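Local coordinates for hypothetical protein, similar to alpha-acetolactate decarboxylase (Staphylococcus aureus subsp. aureus, PDB 1XV2), which probably catalyses the decarboxylation of alpha-acetolactate to acetoin, as a zinc-binding relative of alpha-acetolactate decarboxylase, at residues I28-L42 against L68-F82. Residues are numbered along the deposited sequence; the frame is centred on the assembly and turned at random.
Sequences INELLEHGNLGIATL and LKGDEKVPYASITNF
Ile79 and Leu37 lie on neighbouring strands, 77-80 and 37-42, which pair antiparallel in the middle of the mixed sheet of this alpha-acetolactate decarboxylase fold; helix 28-32 packs over the sheet face that carries Ala40, Ala77 and Ile79. The CB of Ile79 rests near Leu37 O, and CG1, anti to the backbone N (chi1 -157°), touches both Leu37 O and Gly35 CA. Ile79 CD1 ends 3.4 Å from Gly35 C, while the branch CG2 meets Leu31 O and the His34 backbone, so one beta-branched residue fills the angle between helix and sheet. Gly35 suits its place because a CB there would collide with Ile79 CG1.

The pairing opens with a classic beta bulge. Thr80 O accepts two bonds, from Asn36 N (2.9 Å) above its carbonyl plane and from Leu37 N nearly along the C=O axis. Asn36 also turns its amide oxygen back to the residues just past strand 77-80, OD1 accepting the N-H of Phe82 at 3.2 Å. On the sheet face opposite the helix, Leu37 CD1 sits over one face of the Phe82 ring, a CH-pi contact 4.0 Å from its centroid. Further along that face the side chain of Ile39 comes within about 5 Å of the bound zinc.

Beneath the helix, small Ala77 lets Leu31 CD1 come down to its CB at 3.6 Å. At the helix start, Ile28 N bonds to Glu72 O and Asn29 N to Gly70 O. The carboxylate of Glu72, its chain bent at chi2 (85°), folds back over the loop 69-72, accepting Lys69 N on OE2 and Gly70 N on OE1, each through its syn lone pair. Ile28 crosses Leu68 at about a right angle, their CD1 atoms tightly packed at 3.4 Å.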
loop_
_atom_site.group_PDB
_atom_site.type_symbol
_atom_site.label_atom_id
_atom_site.label_comp_id
_atom_site.label_asym_id
_atom_site.label_seq_id
_atom_site.Cartn_x
_atom_site.Cartn_y
_atom_site.Cartn_z
ATOM N N ILE A 28 14.382 16.142 1.913
ATOM C CA ILE A 28 14.513 16.075 0.457
ATOM C C ILE A 28 15.676 15.153 0.103
ATOM O O ILE A 28 15.557 14.290 -0.767
ATOM C CB ILE A 28 14.786 17.469 -0.156
ATOM C CG1 ILE A 28 13.502 18.298 -0.170
ATOM C CG2 ILE A 28 15.346 17.319 -1.571
ATOM C CD1 ILE A 28 12.424 17.751 -1.101
ATOM N N ASN A 29 16.802 15.345 0.788
ATOM C CA ASN A 29 17.995 14.534 0.569
ATOM C C ASN A 29 17.714 13.053 0.805
ATOM O O ASN A 29 18.210 12.196 0.073
ATOM C CB ASN A 29 19.131 14.992 1.497
ATOM C CG ASN A 29 19.748 16.315 1.069
ATOM O OD1 ASN A 29 20.502 16.930 1.823
ATOM N ND2 ASN A 29 19.442 16.753 -0.146
ATOM N N GLU A 30 16.923 12.753 1.830
ATOM C CA GLU A 30 16.592 11.366 2.139
ATOM C C GLU A 30 15.754 10.754 1.014
ATOM O O GLU A 30 15.917 9.582 0.669
ATOM C CB GLU A 30 15.834 11.285 3.469
ATOM C CG GLU A 30 16.574 11.947 4.626
ATOM C CD GLU A 30 15.842 11.825 5.950
ATOM O OE1 GLU A 30 14.613 12.046 5.983
ATOM O OE2 GLU A 30 16.507 11.520 6.962
ATOM N N LEU A 31 14.859 11.552 0.440
ATOM C CA LEU A 31 14.015 11.079 -0.652
ATOM C C LEU A 31 14.853 10.801 -1.902
ATOM O O LEU A 31 14.660 9.791 -2.579
ATOM C CB LEU A 31 12.933 12.116 -0.968
ATOM C CG LEU A 31 11.535 11.807 -0.427
ATOM C CD1 LEU A 31 10.946 10.626 -1.188
ATOM C CD2 LEU A 31 11.600 11.506 1.059
ATOM N N LEU A 32 15.785 11.701 -2.199
ATOM C CA LEU A 32 16.642 11.553 -3.363
ATOM C C LEU A 32 17.463 10.272 -3.311
ATOM O O LEU A 32 17.935 9.788 -4.339
ATOM C CB LEU A 32 17.560 12.768 -3.496
ATOM C CG LEU A 32 16.884 14.011 -4.080
ATOM C CD1 LEU A 32 17.861 15.173 -4.114
ATOM C CD2 LEU A 32 16.389 13.693 -5.487
ATOM N N GLU A 33 17.634 9.721 -2.114
ATOM C CA GLU A 33 18.383 8.481 -1.965
ATOM C C GLU A 33 17.614 7.340 -2.623
ATOM O O GLU A 33 18.204 6.334 -3.025
ATOM C CB GLU A 33 18.612 8.156 -0.483
ATOM C CG GLU A 33 19.649 9.029 0.217
ATOM C CD GLU A 33 21.031 8.936 -0.422
ATOM O OE1 GLU A 33 21.250 9.573 -1.478
ATOM O OE2 GLU A 33 21.897 8.216 0.127
ATOM N N HIS A 34 16.297 7.502 -2.739
ATOM C CA HIS A 34 15.453 6.475 -3.339
ATOM C C HIS A 34 15.052 6.737 -4.791
ATOM O O HIS A 34 14.416 5.891 -5.414
ATOM C CB HIS A 34 14.179 6.274 -2.511
ATOM C CG HIS A 34 14.427 5.762 -1.125
ATOM N ND1 HIS A 34 14.761 6.588 -0.074
ATOM C CD2 HIS A 34 14.383 4.507 -0.619
ATOM C CE1 HIS A 34 14.910 5.865 1.021
ATOM N NE2 HIS A 34 14.686 4.599 0.718
ATOM N N GLY A 35 15.410 7.894 -5.336
ATOM C CA GLY A 35 15.038 8.166 -6.714
ATOM C C GLY A 35 15.561 9.450 -7.318
ATOM O O GLY A 35 16.298 10.203 -6.679
ATOM N N ASN A 36 15.167 9.694 -8.567
ATOM C CA ASN A 36 15.573 10.883 -9.305
ATOM C C ASN A 36 14.397 11.516 -10.049
ATOM O O ASN A 36 14.545 12.556 -10.694
ATOM C CB ASN A 36 16.670 10.530 -10.307
ATOM C CG ASN A 36 16.320 9.320 -11.146
ATOM O OD1 ASN A 36 15.214 9.212 -11.673
ATOM N ND2 ASN A 36 17.270 8.403 -11.283
ATOM N N LEU A 37 13.233 10.883 -9.959
ATOM C CA LEU A 37 12.035 11.391 -10.615
ATOM C C LEU A 37 10.823 11.175 -9.723
ATOM O O LEU A 37 10.576 10.063 -9.258
ATOM C CB LEU A 37 11.822 10.687 -11.958
ATOM C CG LEU A 37 10.555 11.053 -12.738
ATOM C CD1 LEU A 37 10.793 10.848 -14.224
ATOM C CD2 LEU A 37 9.384 10.213 -12.251
ATOM N N GLY A 38 10.067 12.244 -9.485
ATOM C CA GLY A 38 8.897 12.124 -8.638
ATOM C C GLY A 38 8.214 13.436 -8.306
ATOM O O GLY A 38 8.495 14.480 -8.896
ATOM N N ILE A 39 7.316 13.371 -7.334
ATOM C CA ILE A 39 6.547 14.526 -6.909
ATOM C C ILE A 39 6.414 14.533 -5.394
ATOM O O ILE A 39 6.562 13.499 -4.744
ATOM C CB ILE A 39 5.136 14.474 -7.509
ATOM C CG1 ILE A 39 4.420 13.217 -7.003
ATOM C CG2 ILE A 39 5.217 14.447 -9.025
ATOM C CD1 ILE A 39 3.061 12.989 -7.614
ATOM N N ALA A 40 6.113 15.701 -4.840
ATOM C CA ALA A 40 5.941 15.841 -3.400
ATOM C C ALA A 40 5.509 17.260 -3.061
ATOM O O ALA A 40 5.065 18.018 -3.924
ATOM C CB ALA A 40 7.253 15.503 -2.677
ATOM N N THR A 41 5.630 17.600 -1.785
ATOM C CA THR A 41 5.305 18.925 -1.299
ATOM C C THR A 41 6.122 19.115 -0.027
ATOM O O THR A 41 6.754 18.167 0.450
ATOM C CB THR A 41 3.801 19.078 -1.009
ATOM O OG1 THR A 41 3.552 20.393 -0.491
ATOM C CG2 THR A 41 3.323 18.020 -0.018
ATOM N N LEU A 42 6.133 20.327 0.514
ATOM C CA LEU A 42 6.910 20.590 1.721
ATOM C C LEU A 42 6.052 20.638 2.977
ATOM O O LEU A 42 4.835 20.493 2.915
ATOM C CB LEU A 42 7.673 21.910 1.573
ATOM C CG LEU A 42 8.620 22.004 0.373
ATOM C CD1 LEU A 42 9.326 23.346 0.400
ATOM C CD2 LEU A 42 9.633 20.867 0.414
ATOM N N LEU A 68 15.603 23.156 -4.397
ATOM C CA LEU A 68 15.691 22.971 -2.957
ATOM C C LEU A 68 17.118 22.688 -2.497
ATOM O O LEU A 68 17.912 22.090 -3.225
ATOM C CB LEU A 68 14.762 21.832 -2.534
ATOM C CG LEU A 68 13.285 22.083 -2.858
ATOM C CD1 LEU A 68 12.478 20.811 -2.683
ATOM C CD2 LEU A 68 12.757 23.185 -1.962
ATOM N N LYS A 69 17.442 23.127 -1.286
ATOM C CA LYS A 69 18.772 22.913 -0.730
ATOM C C LYS A 69 18.993 21.436 -0.418
ATOM O O LYS A 69 20.087 20.905 -0.627
ATOM C CB LYS A 69 18.956 23.740 0.545
ATOM C CG LYS A 69 20.294 23.515 1.235
ATOM C CD LYS A 69 20.411 24.330 2.515
ATOM C CE LYS A 69 21.733 24.064 3.226
ATOM N NZ LYS A 69 21.843 24.842 4.490
ATOM N N GLY A 70 17.952 20.779 0.087
ATOM C CA GLY A 70 18.059 19.370 0.417
ATOM C C GLY A 70 17.632 19.020 1.834
ATOM O O GLY A 70 17.231 17.890 2.107
ATOM N N ASP A 71 17.701 19.993 2.735
ATOM C CA ASP A 71 17.336 19.769 4.130
ATOM C C ASP A 71 15.862 20.044 4.422
ATOM O O ASP A 71 15.397 19.827 5.542
ATOM C CB ASP A 71 18.207 20.638 5.037
ATOM C CG ASP A 71 17.970 22.119 4.824
ATOM O OD1 ASP A 71 18.092 22.577 3.669
ATOM O OD2 ASP A 71 17.660 22.823 5.810
ATOM N N GLU A 72 15.127 20.532 3.426
ATOM C CA GLU A 72 13.707 20.811 3.618
ATOM C C GLU A 72 12.989 19.501 3.917
ATOM O O GLU A 72 13.386 18.448 3.424
ATOM C CB GLU A 72 13.101 21.459 2.368
ATOM C CG GLU A 72 13.708 22.805 1.995
ATOM C CD GLU A 72 14.959 22.679 1.149
ATOM O OE1 GLU A 72 15.499 21.558 1.030
ATOM O OE2 GLU A 72 15.405 23.712 0.601
ATOM N N LYS A 73 11.938 19.567 4.723
ATOM C CA LYS A 73 11.185 18.367 5.076
ATOM C C LYS A 73 9.911 18.218 4.242
ATOM O O LYS A 73 9.345 19.206 3.778
ATOM C CB LYS A 73 10.838 18.390 6.569
ATOM C CG LYS A 73 12.049 18.208 7.480
ATOM C CD LYS A 73 11.667 18.180 8.954
ATOM C CE LYS A 73 11.158 19.534 9.433
ATOM N NZ LYS A 73 10.884 19.550 10.905
ATOM N N VAL A 74 9.473 16.977 4.054
ATOM C CA VAL A 74 8.266 16.686 3.280
ATOM C C VAL A 74 7.334 15.759 4.061
ATOM O O VAL A 74 7.785 14.858 4.762
ATOM C CB VAL A 74 8.617 16.012 1.930
ATOM C CG1 VAL A 74 9.554 16.905 1.136
ATOM C CG2 VAL A 74 9.258 14.657 2.170
ATOM N N PRO A 75 6.015 15.982 3.956
ATOM C CA PRO A 75 5.019 15.162 4.652
ATOM C C PRO A 75 4.509 14.016 3.779
ATOM O O PRO A 75 3.958 13.037 4.285
ATOM C CB PRO A 75 3.926 16.168 4.965
ATOM C CG PRO A 75 3.915 16.994 3.720
ATOM C CD PRO A 75 5.394 17.212 3.429
ATOM N N TYR A 76 4.698 14.155 2.467
ATOM C CA TYR A 76 4.265 13.157 1.492
ATOM C C TYR A 76 5.067 13.272 0.200
ATOM O O TYR A 76 5.156 14.344 -0.390
ATOM C CB TYR A 76 2.775 13.325 1.180
ATOM C CG TYR A 76 2.258 12.350 0.139
ATOM C CD1 TYR A 76 2.556 10.991 0.221
ATOM C CD2 TYR A 76 1.463 12.785 -0.920
ATOM C CE1 TYR A 76 2.079 10.088 -0.723
ATOM C CE2 TYR A 76 0.975 11.889 -1.871
ATOM C CZ TYR A 76 1.289 10.543 -1.766
ATOM O OH TYR A 76 0.817 9.646 -2.701
ATOM N N ALA A 77 5.639 12.159 -0.243
ATOM C CA ALA A 77 6.446 12.153 -1.457
ATOM C C ALA A 77 6.450 10.797 -2.155
ATOM O O ALA A 77 6.352 9.758 -1.510
ATOM C CB ALA A 77 7.878 12.552 -1.120
ATOM N N SER A 78 6.563 10.828 -3.480
ATOM C CA SER A 78 6.624 9.621 -4.296
ATOM C C SER A 78 7.827 9.799 -5.210
ATOM O O SER A 78 7.959 10.837 -5.863
ATOM C CB SER A 78 5.354 9.472 -5.137
ATOM O OG SER A 78 4.206 9.380 -4.311
ATOM N N ILE A 79 8.707 8.802 -5.262
ATOM C CA ILE A 79 9.899 8.917 -6.095
ATOM C C ILE A 79 10.376 7.573 -6.641
ATOM O O ILE A 79 10.029 6.517 -6.121
ATOM C CB ILE A 79 11.049 9.574 -5.299
ATOM C CG1 ILE A 79 12.060 10.202 -6.256
ATOM C CG2 ILE A 79 11.737 8.530 -4.422
ATOM C CD1 ILE A 79 13.106 11.064 -5.561
ATOM N N THR A 80 11.177 7.620 -7.700
ATOM C CA THR A 80 11.686 6.398 -8.302
ATOM C C THR A 80 12.952 6.635 -9.112
ATOM O O THR A 80 13.240 7.762 -9.520
ATOM C CB THR A 80 10.641 5.772 -9.248
ATOM O OG1 THR A 80 11.105 4.495 -9.702
ATOM C CG2 THR A 80 10.416 6.674 -10.460
ATOM N N ASN A 81 13.717 5.566 -9.307
ATOM C CA ASN A 81 14.922 5.615 -10.127
ATOM C C ASN A 81 14.337 5.298 -11.493
ATOM O O ASN A 81 14.218 4.133 -11.871
ATOM C CB ASN A 81 15.914 4.525 -9.722
ATOM C CG ASN A 81 16.543 4.784 -8.374
ATOM O OD1 ASN A 81 17.121 5.848 -8.141
ATOM N ND2 ASN A 81 16.442 3.808 -7.475
ATOM N N PHE A 82 13.950 6.343 -12.216
ATOM C CA PHE A 82 13.317 6.184 -13.516
ATOM C C PHE A 82 14.118 5.431 -14.566
ATOM O O PHE A 82 15.179 5.870 -14.997
ATOM C CB PHE A 82 12.912 7.547 -14.079
ATOM C CG PHE A 82 11.906 7.459 -15.189
ATOM C CD1 PHE A 82 10.656 6.893 -14.962
ATOM C CD2 PHE A 82 12.211 7.923 -16.467
ATOM C CE1 PHE A 82 9.721 6.787 -15.991
ATOM C CE2 PHE A 82 11.282 7.822 -17.502
ATOM C CZ PHE A 82 10.035 7.252 -17.262
#